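Local coordinates for Slr0280 protein (Synechocystis sp., PDB 5H3K), which is of unknown function but carries a phosphodiester glycosidase (NAGPA) family domain and so may act on sugar phosphodiesters, at residues A[273-276]-A[277-281]; A[117-121]-A[122-126]; A[326-329]-A[330-334]; A[302-305]-A[306-309]. All blocks are in the same frame, centred on the assembly; numbering follows the deposited sequence.

Contact 1 of 4, residues A[273-276]-A[277-281]; sequences INWT and EGITW
Trp275 and Thr276 both stand opposite Ile279 in a beta hairpin, a classic beta bulge that shifts the register by one residue beside the type II turn from Thr276 to Ile279. The evidence is a forked acceptor: Ile279 O takes Trp275 N at 3.0 Å and, weakly, Thr276 N at 3.3 Å. The apolar face is tightly packed. Ile273 CG1 sits over one face of the Trp281 indole, toward its rim, 3.7 Å from Trp281 CE3. Ile279 lies alongside Trp275: with CG2 anti to the backbone N (chi1 to CG1 -61°), that methyl comes within 3.9 Å of Trp275 CE3, while its CD1 rests on Thr276 CG2. An alanine at Ile279 would lack both branches and is likely to leave a gap beside the indole of Trp275, whose NE1 is held by Asp82. The other face is looser. The side chains of Asn274 and Thr280 lie side by side, with Asn274 OD1 3.6 Å from Thr280 OG1, and Asn274 ND2 bonds to Thr97 O. At the turn, Glu277 is exposed. A water donates to Thr276 O at 2.9 Å; the same oxygen accepts Ile279 N at 3.0 Å, from 49° above its carbonyl plane.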
loop_
_atom_site.group_PDB
_atom_site.type_symbol
_atom_site.label_atom_id
_atom_site.label_comp_id
_atom_site.label_asym_id
_atom_site.label_seq_id
_atom_site.Cartn_x
_atom_site.Cartn_y
_atom_site.Cartn_z
ATOM N N ILE A 273 -9.005 5.004 15.114
ATOM C CA ILE A 273 -9.494 6.235 14.511
ATOM C C ILE A 273 -10.651 5.934 13.576
ATOM O O ILE A 273 -10.494 5.201 12.583
ATOM C CB ILE A 273 -8.398 6.995 13.709
ATOM C CG1 ILE A 273 -7.213 7.389 14.603
ATOM C CG2 ILE A 273 -8.998 8.230 13.057
ATOM C CD1 ILE A 273 -7.529 8.443 15.686
ATOM N N ASN A 274 -11.824 6.475 13.899
ATOM C CA ASN A 274 -12.929 6.466 12.953
ATOM C C ASN A 274 -12.661 7.566 11.931
ATOM O O ASN A 274 -12.759 8.763 12.232
ATOM C CB ASN A 274 -14.269 6.638 13.677
ATOM C CG ASN A 274 -14.500 5.564 14.731
ATOM O OD1 ASN A 274 -14.363 4.367 14.463
ATOM N ND2 ASN A 274 -14.832 5.990 15.942
ATOM N N TRP A 275 -12.292 7.150 10.722
ATOM C CA TRP A 275 -11.640 8.039 9.764
ATOM C C TRP A 275 -12.650 8.719 8.864
ATOM O O TRP A 275 -12.692 9.945 8.768
ATOM C CB TRP A 275 -10.618 7.238 8.952
ATOM C CG TRP A 275 -9.632 8.058 8.187
ATOM C CD1 TRP A 275 -8.621 8.817 8.698
ATOM C CD2 TRP A 275 -9.522 8.145 6.756
ATOM N NE1 TRP A 275 -7.909 9.396 7.673
ATOM C CE2 TRP A 275 -8.443 9.006 6.473
ATOM C CE3 TRP A 275 -10.251 7.598 5.692
ATOM C CZ2 TRP A 275 -8.058 9.326 5.163
ATOM C CZ3 TRP A 275 -9.874 7.913 4.393
ATOM C CH2 TRP A 275 -8.787 8.771 4.138
ATOM N N THR A 276 -13.461 7.929 8.183
ATOM C CA THR A 276 -14.617 8.498 7.508
ATOM C C THR A 276 -15.736 7.484 7.639
ATOM O O THR A 276 -15.527 6.408 8.210
ATOM C CB THR A 276 -14.312 8.853 6.035
ATOM O OG1 THR A 276 -15.256 9.836 5.574
ATOM C CG2 THR A 276 -14.377 7.604 5.150
ATOM N N GLU A 277 -16.931 7.816 7.162
ATOM C CA GLU A 277 -17.997 6.835 7.195
ATOM C C GLU A 277 -17.544 5.601 6.420
ATOM O O GLU A 277 -17.139 5.701 5.250
ATOM C CB GLU A 277 -19.288 7.387 6.590
ATOM C CG GLU A 277 -20.304 6.285 6.318
ATOM C CD GLU A 277 -21.738 6.786 6.228
ATOM O OE1 GLU A 277 -21.970 7.984 6.494
ATOM O OE2 GLU A 277 -22.629 5.973 5.895
ATOM N N GLY A 278 -17.569 4.455 7.088
ATOM C CA GLY A 278 -17.228 3.198 6.447
ATOM C C GLY A 278 -15.752 2.844 6.484
ATOM O O GLY A 278 -15.370 1.800 5.957
ATOM N N ILE A 279 -14.922 3.694 7.087
ATOM C CA ILE A 279 -13.485 3.390 7.181
ATOM C C ILE A 279 -12.918 3.632 8.580
ATOM O O ILE A 279 -12.997 4.747 9.107
ATOM C CB ILE A 279 -12.647 4.206 6.175
ATOM C CG1 ILE A 279 -13.068 3.907 4.732
ATOM C CG2 ILE A 279 -11.156 3.892 6.360
ATOM C CD1 ILE A 279 -12.291 4.672 3.687
ATOM N N THR A 280 -12.322 2.595 9.162
ATOM C CA THR A 280 -11.717 2.676 10.493
ATOM C C THR A 280 -10.267 2.192 10.501
ATOM O O THR A 280 -9.961 1.107 9.992
ATOM C CB THR A 280 -12.527 1.856 11.493
ATOM O OG1 THR A 280 -13.874 2.336 11.492
ATOM C CG2 THR A 280 -11.950 1.983 12.902
ATOM N N TRP A 281 -9.380 3.006 11.077
ATOM C CA TRP A 281 -7.946 2.706 11.156
ATOM C C TRP A 281 -7.602 2.267 12.585
ATOM O O TRP A 281 -7.992 2.930 13.545
ATOM C CB TRP A 281 -7.165 3.966 10.714
ATOM C CG TRP A 281 -5.760 4.166 11.236
ATOM C CD1 TRP A 281 -4.834 3.216 11.550
ATOM C CD2 TRP A 281 -5.135 5.433 11.487
ATOM N NE1 TRP A 281 -3.665 3.817 11.972
ATOM C CE2 TRP A 281 -3.830 5.168 11.952
ATOM C CE3 TRP A 281 -5.556 6.751 11.354
ATOM C CZ2 TRP A 281 -2.942 6.196 12.289
ATOM C CZ3 TRP A 281 -4.671 7.770 11.693
ATOM C CH2 TRP A 281 -3.382 7.484 12.151
HETATM O O HOH W 1 -15.511 5.262 10.830
#

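Contact 2 of 4, residues A[117-121]-A[122-126]; sequences RFVAP and NRYLD
With CG anti to the carbonyl carbon (chi1 -64°), Tyr124 lays its ring alongside the facing strand, bringing CE2 to 3.7 Å from Val119 CB. Phe118, whose CG is anti to the backbone N (chi1 -175°), swings its ring toward the turn, where CD2 comes 3.2 Å from Asn122 O. The backbone beneath is a two-residue hairpin. Arg117 and Tyr124 exchange both their N-H...O bonds, and so do Val119 and Asn122, but the second pair is uneven: Val119 N meets Asn122 O nearly head-on at 2.9 Å, whereas Asn122 N reaches Val119 O from 43° above the carbonyl plane. That tilt goes with the tight connection, in which a cis peptide precedes Pro121 and the backbone angles of Ala120 and Pro121 fit a type VIa turn. Val119 O is gripped further by a water that donates to it at 3.0 Å, and it lies at the edge of the Tyr124 ring, in its plane. A glycine in place of the buried Asn122 would probably open a gap between the Pro121 ring, which that side chain lies beside, and Ala66, which it touches. Arg117 makes a cation-pi contact with Trp70; Arg123 NH1 bonds to Gln102 OE1 and forms a salt bridge with Asp82. Strand 122-126 is paired with 112-119 and with 75-81, while Phe118 and Arg123 pack against strand 271-276.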
loop_
_atom_site.group_PDB
_atom_site.type_symbol
_atom_site.label_atom_id
_atom_site.label_comp_id
_atom_site.label_asym_id
_atom_site.label_seq_id
_atom_site.Cartn_x
_atom_site.Cartn_y
_atom_site.Cartn_z
ATOM N N ARG A 117 -12.776 17.210 8.057
ATOM C CA ARG A 117 -13.651 17.097 6.903
ATOM C C ARG A 117 -13.006 16.255 5.816
ATOM O O ARG A 117 -11.806 16.365 5.556
ATOM C CB ARG A 117 -14.023 18.471 6.353
ATOM C CG ARG A 117 -12.853 19.268 5.815
ATOM C CD ARG A 117 -13.318 20.633 5.319
ATOM N NE ARG A 117 -13.856 20.586 3.960
ATOM C CZ ARG A 117 -14.364 21.638 3.323
ATOM N NH1 ARG A 117 -14.419 22.819 3.930
ATOM N NH2 ARG A 117 -14.825 21.509 2.085
ATOM N N PHE A 118 -13.805 15.417 5.170
ATOM C CA PHE A 118 -13.258 14.567 4.122
ATOM C C PHE A 118 -13.445 15.196 2.749
ATOM O O PHE A 118 -14.548 15.596 2.386
ATOM C CB PHE A 118 -13.880 13.175 4.186
ATOM C CG PHE A 118 -13.281 12.207 3.208
ATOM C CD1 PHE A 118 -13.936 11.908 2.029
ATOM C CD2 PHE A 118 -12.053 11.604 3.463
ATOM C CE1 PHE A 118 -13.392 11.011 1.111
ATOM C CE2 PHE A 118 -11.498 10.705 2.546
ATOM C CZ PHE A 118 -12.173 10.412 1.374
ATOM N N VAL A 119 -12.349 15.314 2.004
ATOM C CA VAL A 119 -12.392 15.742 0.616
ATOM C C VAL A 119 -11.486 14.772 -0.117
ATOM O O VAL A 119 -10.269 14.827 0.041
ATOM C CB VAL A 119 -11.904 17.200 0.438
ATOM C CG1 VAL A 119 -11.947 17.600 -1.026
ATOM C CG2 VAL A 119 -12.769 18.158 1.254
ATOM N N ALA A 120 -12.088 13.856 -0.876
ATOM C CA ALA A 120 -11.353 12.735 -1.481
ATOM C C ALA A 120 -10.034 13.186 -2.104
ATOM O O ALA A 120 -10.020 14.143 -2.884
ATOM C CB ALA A 120 -12.214 12.040 -2.533
ATOM N N PRO A 121 -8.923 12.484 -1.793
ATOM C CA PRO A 121 -8.864 11.243 -1.008
ATOM C C PRO A 121 -8.460 11.431 0.448
ATOM O O PRO A 121 -8.063 10.454 1.074
ATOM C CB PRO A 121 -7.744 10.473 -1.706
ATOM C CG PRO A 121 -6.762 11.560 -2.093
ATOM C CD PRO A 121 -7.637 12.764 -2.466
ATOM N N ASN A 122 -8.553 12.642 0.986
ATOM C CA ASN A 122 -7.967 12.921 2.297
ATOM C C ASN A 122 -8.949 13.402 3.352
ATOM O O ASN A 122 -9.980 13.997 3.037
ATOM C CB ASN A 122 -6.859 13.971 2.166
ATOM C CG ASN A 122 -5.781 13.558 1.194
ATOM O OD1 ASN A 122 -5.214 12.471 1.305
ATOM N ND2 ASN A 122 -5.504 14.414 0.223
ATOM N N ARG A 123 -8.587 13.169 4.609
ATOM C CA ARG A 123 -9.346 13.665 5.762
ATOM C C ARG A 123 -8.592 14.864 6.339
ATOM O O ARG A 123 -7.536 14.708 6.961
ATOM C CB ARG A 123 -9.450 12.562 6.814
ATOM C CG ARG A 123 -10.169 12.960 8.102
ATOM C CD ARG A 123 -10.101 11.825 9.106
ATOM N NE ARG A 123 -10.912 12.045 10.307
ATOM C CZ ARG A 123 -10.434 12.028 11.550
ATOM N NH1 ARG A 123 -9.142 11.810 11.769
ATOM N NH2 ARG A 123 -11.248 12.221 12.582
ATOM N N TYR A 124 -9.135 16.062 6.152
ATOM C CA TYR A 124 -8.436 17.293 6.549
ATOM C C TYR A 124 -8.781 17.729 7.973
ATOM O O TYR A 124 -9.959 17.794 8.338
ATOM C CB TYR A 124 -8.750 18.422 5.560
ATOM C CG TYR A 124 -8.229 18.144 4.169
ATOM C CD1 TYR A 124 -6.966 18.567 3.780
ATOM C CD2 TYR A 124 -8.992 17.429 3.249
ATOM C CE1 TYR A 124 -6.483 18.298 2.509
ATOM C CE2 TYR A 124 -8.517 17.155 1.985
ATOM C CZ TYR A 124 -7.266 17.595 1.616
ATOM O OH TYR A 124 -6.799 17.314 0.346
ATOM N N LEU A 125 -7.753 17.999 8.777
ATOM C CA LEU A 125 -7.949 18.515 10.133
ATOM C C LEU A 125 -7.798 20.034 10.137
ATOM O O LEU A 125 -6.808 20.565 9.641
ATOM C CB LEU A 125 -6.950 17.885 11.123
ATOM C CG LEU A 125 -6.893 16.357 11.283
ATOM C CD1 LEU A 125 -5.902 15.947 12.384
ATOM C CD2 LEU A 125 -8.267 15.743 11.557
ATOM N N ASP A 126 -8.784 20.735 10.688
ATOM C CA ASP A 126 -8.747 22.200 10.755
ATOM C C ASP A 126 -7.773 22.613 11.857
ATOM O O ASP A 126 -8.085 22.514 13.051
ATOM C CB ASP A 126 -10.162 22.741 11.022
ATOM C CG ASP A 126 -10.237 24.267 10.994
ATOM O OD1 ASP A 126 -9.241 24.939 11.330
ATOM O OD2 ASP A 126 -11.314 24.800 10.646
HETATM O O HOH W 2 -8.246 16.421 -1.523
#

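Contact 3 of 4, residues A[326-329]-A[330-334]; sequences VTIA and RDQRA
Ala334 N turns back to Ala329 O, 3.0 Å away, in the long backbone bond of a Schellman motif, and the unusual feature is that a non-glycine residue occupies its C-prime position: Arg333, with phi 58°. The second bond of the motif runs from Arg333 N to Arg330 O at 3.2 Å. A water donates to both Ala329 O and Ala334 O, bridging the two carbonyls at the helix end. Before this end the helix is regular, with Arg330, Asp331 and Gln332 N bonding to the carbonyls four residues back, the shortest being Asp331 N to Thr327 O at 2.8 Å. On the side chains, Arg330 stays extended from CG to NE and passes over Val326 O, which puts Val326 CG2 above one face of the guanidinium, 3.8 Å from Arg330 NE. All three guanidinium nitrogens have partners: NE bonds to Gly588 O, NH2 to Gln589 OE1, and NH1 to a water 3.0 Å off that also meets Thr327 OG1. Thr327 CG2 lies beside the carboxylate of Asp331, 3.4 Å from its OD2. One residue further on, Ile328 CG2 flanks Gln332 NE2, which is itself bonded to Met313 O. The helix and the residues that end it rest on a sheet: Ile328 of helix 325-331 and, after it, Gln332 and Ala334 touch Leu312 of strand 307-313, while Ile328 also meets Val601, and Ala334 meets Phe608, both of strand 600-609.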
loop_
_atom_site.group_PDB
_atom_site.type_symbol
_atom_site.label_atom_id
_atom_site.label_comp_id
_atom_site.label_asym_id
_atom_site.label_seq_id
_atom_site.Cartn_x
_atom_site.Cartn_y
_atom_site.Cartn_z
ATOM N N VAL A 326 3.257 4.170 -1.479
ATOM C CA VAL A 326 2.757 5.477 -1.078
ATOM C C VAL A 326 2.669 6.430 -2.278
ATOM O O VAL A 326 1.792 7.296 -2.324
ATOM C CB VAL A 326 3.576 6.085 0.093
ATOM C CG1 VAL A 326 4.860 6.728 -0.436
ATOM C CG2 VAL A 326 2.723 7.101 0.861
ATOM N N THR A 327 3.556 6.246 -3.259
ATOM C CA THR A 327 3.522 7.017 -4.508
ATOM C C THR A 327 2.342 6.591 -5.377
ATOM O O THR A 327 1.650 7.443 -5.967
ATOM C CB THR A 327 4.845 6.881 -5.294
ATOM O OG1 THR A 327 5.918 7.379 -4.480
ATOM C CG2 THR A 327 4.782 7.688 -6.582
ATOM N N ILE A 328 2.100 5.281 -5.456
ATOM C CA ILE A 328 0.910 4.789 -6.146
ATOM C C ILE A 328 -0.335 5.415 -5.514
ATOM O O ILE A 328 -1.187 5.947 -6.223
ATOM C CB ILE A 328 0.809 3.240 -6.096
ATOM C CG1 ILE A 328 1.999 2.598 -6.837
ATOM C CG2 ILE A 328 -0.528 2.769 -6.671
ATOM C CD1 ILE A 328 2.059 1.055 -6.725
ATOM N N ALA A 329 -0.420 5.376 -4.179
ATOM C CA ALA A 329 -1.577 5.908 -3.453
ATOM C C ALA A 329 -1.791 7.404 -3.733
ATOM O O ALA A 329 -2.915 7.849 -4.024
ATOM C CB ALA A 329 -1.419 5.665 -1.933
ATOM N N ARG A 330 -0.721 8.184 -3.637
ATOM C CA ARG A 330 -0.813 9.616 -3.880
ATOM C C ARG A 330 -1.167 9.921 -5.333
ATOM O O ARG A 330 -2.105 10.679 -5.603
ATOM C CB ARG A 330 0.500 10.327 -3.499
ATOM C CG ARG A 330 0.778 10.371 -2.005
ATOM C CD ARG A 330 2.244 10.653 -1.740
ATOM N NE ARG A 330 2.539 10.662 -0.312
ATOM C CZ ARG A 330 3.763 10.677 0.202
ATOM N NH1 ARG A 330 4.827 10.651 -0.592
ATOM N NH2 ARG A 330 3.919 10.687 1.518
ATOM N N ASP A 331 -0.409 9.354 -6.272
ATOM C CA ASP A 331 -0.575 9.715 -7.678
ATOM C C ASP A 331 -1.916 9.267 -8.270
ATOM O O ASP A 331 -2.465 9.930 -9.147
ATOM C CB ASP A 331 0.616 9.220 -8.524
ATOM C CG ASP A 331 1.950 9.915 -8.159
ATOM O OD1 ASP A 331 1.990 10.760 -7.229
ATOM O OD2 ASP A 331 2.971 9.594 -8.810
ATOM N N GLN A 332 -2.474 8.171 -7.772
ATOM C CA GLN A 332 -3.749 7.681 -8.293
ATOM C C GLN A 332 -4.912 7.982 -7.348
ATOM O O GLN A 332 -6.018 7.462 -7.523
ATOM C CB GLN A 332 -3.655 6.186 -8.655
ATOM C CG GLN A 332 -2.549 5.922 -9.699
ATOM C CD GLN A 332 -2.496 4.497 -10.221
ATOM O OE1 GLN A 332 -3.495 3.950 -10.700
ATOM N NE2 GLN A 332 -1.317 3.896 -10.152
ATOM N N ARG A 333 -4.642 8.835 -6.358
ATOM C CA ARG A 333 -5.665 9.428 -5.479
ATOM C C ARG A 333 -6.515 8.429 -4.701
ATOM O O ARG A 333 -7.737 8.609 -4.571
ATOM C CB ARG A 333 -6.580 10.370 -6.269
ATOM C CG ARG A 333 -5.809 11.279 -7.221
ATOM C CD ARG A 333 -5.637 12.661 -6.655
ATOM N NE ARG A 333 -6.911 13.378 -6.623
ATOM C CZ ARG A 333 -7.031 14.677 -6.378
ATOM N NH1 ARG A 333 -5.948 15.409 -6.152
ATOM N NH2 ARG A 333 -8.230 15.246 -6.360
ATOM N N ALA A 334 -5.871 7.384 -4.182
ATOM C CA ALA A 334 -6.559 6.397 -3.356
ATOM C C ALA A 334 -6.635 6.894 -1.917
ATOM O O ALA A 334 -5.650 7.393 -1.365
ATOM C CB ALA A 334 -5.836 5.047 -3.407
HETATM O O HOH W 3 5.282 10.042 -3.456
HETATM O O HOH W 4 -3.849 9.512 -1.767
#

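Contact 4 of 4, residues A[302-305]-A[306-309]; sequences PRSP and GISL
Ser304 and Ile307 are the ends of a type II beta turn, with Pro305 and Gly306 at its corners. Its backbone bond is Ile307 N to Ser304 O, 3.2 Å long with an N-H...O angle of 162°; the donor stands 36° above the carbonyl plane, off the lone pairs. Ile307 CB also lies 3.6 Å from Ser304 O. Sterically, the turn depends on glycine. At the positive phi of Gly306, a CB would fall 2.6 Å from Pro305 O, a clash, whereas Pro305 suits the first corner with its ring turned outward into an exposed position. Among apolar contacts, Ile307 folds back over the turn: with CG1 anti to the carbonyl carbon (chi1 -70°) and an extended second torsion, its CD1 reaches Ser304 CB at 3.8 Å. The solvent contribution is a water inside the bend, 3.0 Å from Pro302 O and 3.1 Å from Ile307 O. More acceptors surround this water than it has protons to give, so the two bonds may not both form at once. Ser304 OG makes a weak hydrogen bond to Asn301 O. The turn links strand 291-300 to strand 307-313, which pairs with strand 600-609 through Ser308 and Phe608. Ile307 and Leu309 pack on Val607 of that strand, Pro302 and Leu309 meet Ile542 of strand 542-547, and Pro305 touches Glu277.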
loop_
_atom_site.group_PDB
_atom_site.type_symbol
_atom_site.label_atom_id
_atom_site.label_comp_id
_atom_site.label_asym_id
_atom_site.label_seq_id
_atom_site.Cartn_x
_atom_site.Cartn_y
_atom_site.Cartn_z
ATOM N N PRO A 302 -17.553 -2.127 2.460
ATOM C CA PRO A 302 -17.630 -1.963 1.005
ATOM C C PRO A 302 -19.066 -1.691 0.552
ATOM O O PRO A 302 -19.323 -1.497 -0.636
ATOM C CB PRO A 302 -17.140 -3.319 0.483
ATOM C CG PRO A 302 -17.605 -4.288 1.524
ATOM C CD PRO A 302 -17.520 -3.552 2.851
ATOM N N ARG A 303 -19.985 -1.678 1.509
ATOM C CA ARG A 303 -21.384 -1.363 1.241
ATOM C C ARG A 303 -21.723 0.092 1.568
ATOM O O ARG A 303 -22.823 0.557 1.262
ATOM C CB ARG A 303 -22.298 -2.302 2.036
ATOM C CG ARG A 303 -22.270 -3.743 1.549
ATOM C CD ARG A 303 -22.603 -4.718 2.662
ATOM N NE ARG A 303 -21.469 -4.952 3.560
ATOM C CZ ARG A 303 -21.496 -4.746 4.873
ATOM N NH1 ARG A 303 -22.604 -4.304 5.453
ATOM N NH2 ARG A 303 -20.422 -4.989 5.610
ATOM N N SER A 304 -20.786 0.808 2.194
ATOM C CA SER A 304 -20.969 2.239 2.449
ATOM C C SER A 304 -21.074 2.979 1.131
ATOM O O SER A 304 -20.374 2.655 0.169
ATOM C CB SER A 304 -19.830 2.826 3.287
ATOM O OG SER A 304 -19.868 2.328 4.609
ATOM N N PRO A 305 -21.968 3.977 1.071
ATOM C CA PRO A 305 -22.221 4.665 -0.201
ATOM C C PRO A 305 -20.965 5.342 -0.737
ATOM O O PRO A 305 -20.260 6.027 0.006
ATOM C CB PRO A 305 -23.282 5.714 0.165
ATOM C CG PRO A 305 -23.922 5.192 1.428
ATOM C CD PRO A 305 -22.810 4.493 2.165
ATOM N N GLY A 306 -20.670 5.119 -2.011
ATOM C CA GLY A 306 -19.555 5.795 -2.641
ATOM C C GLY A 306 -18.197 5.136 -2.448
ATOM O O GLY A 306 -17.198 5.647 -2.964
ATOM N N ILE A 307 -18.146 4.027 -1.712
ATOM C CA ILE A 307 -16.879 3.306 -1.534
ATOM C C ILE A 307 -16.687 2.267 -2.622
ATOM O O ILE A 307 -17.590 1.467 -2.891
ATOM C CB ILE A 307 -16.779 2.627 -0.160
ATOM C CG1 ILE A 307 -16.641 3.689 0.935
ATOM C CG2 ILE A 307 -15.588 1.649 -0.117
ATOM C CD1 ILE A 307 -16.197 3.141 2.278
ATOM N N SER A 308 -15.508 2.273 -3.247
ATOM C CA SER A 308 -15.167 1.247 -4.220
ATOM C C SER A 308 -13.719 0.838 -4.016
ATOM O O SER A 308 -12.944 1.569 -3.389
ATOM C CB SER A 308 -15.391 1.727 -5.657
ATOM O OG SER A 308 -14.667 2.911 -5.936
ATOM N N LEU A 309 -13.377 -0.350 -4.506
ATOM C CA LEU A 309 -11.992 -0.801 -4.505
ATOM C C LEU A 309 -11.552 -1.058 -5.944
ATOM O O LEU A 309 -12.336 -1.524 -6.776
ATOM C CB LEU A 309 -11.793 -2.058 -3.648
ATOM C CG LEU A 309 -11.735 -1.893 -2.124
ATOM C CD1 LEU A 309 -13.100 -1.557 -1.582
ATOM C CD2 LEU A 309 -11.222 -3.166 -1.466
HETATM O O HOH W 5 -17.666 -1.606 -3.144
#

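Overall arrangement
Along the chain the order is contact 2, contact 1, contact 4, contact 3. Contacts 1 and 2 are hairpins of different sheets, with centres about 12 Å apart; they meet where Trp275 CH2 packs 3.7 Å from Phe118 CE2, joining the N-terminal mixed sheet to the eight-stranded antiparallel sheet that begins at strand 271-276. Contact 4 lies about 13 Å from contact 1, centre to centre, and the two turns touch through Gly278 and Ser304. Contacts 3 and 4 do not touch, yet both belong with strands 307-313 and 600-609. Contact 2 also reaches contact 3, where Pro121 meets the backbone of Arg333. Together the four mark a junction between N-terminal and later sheets.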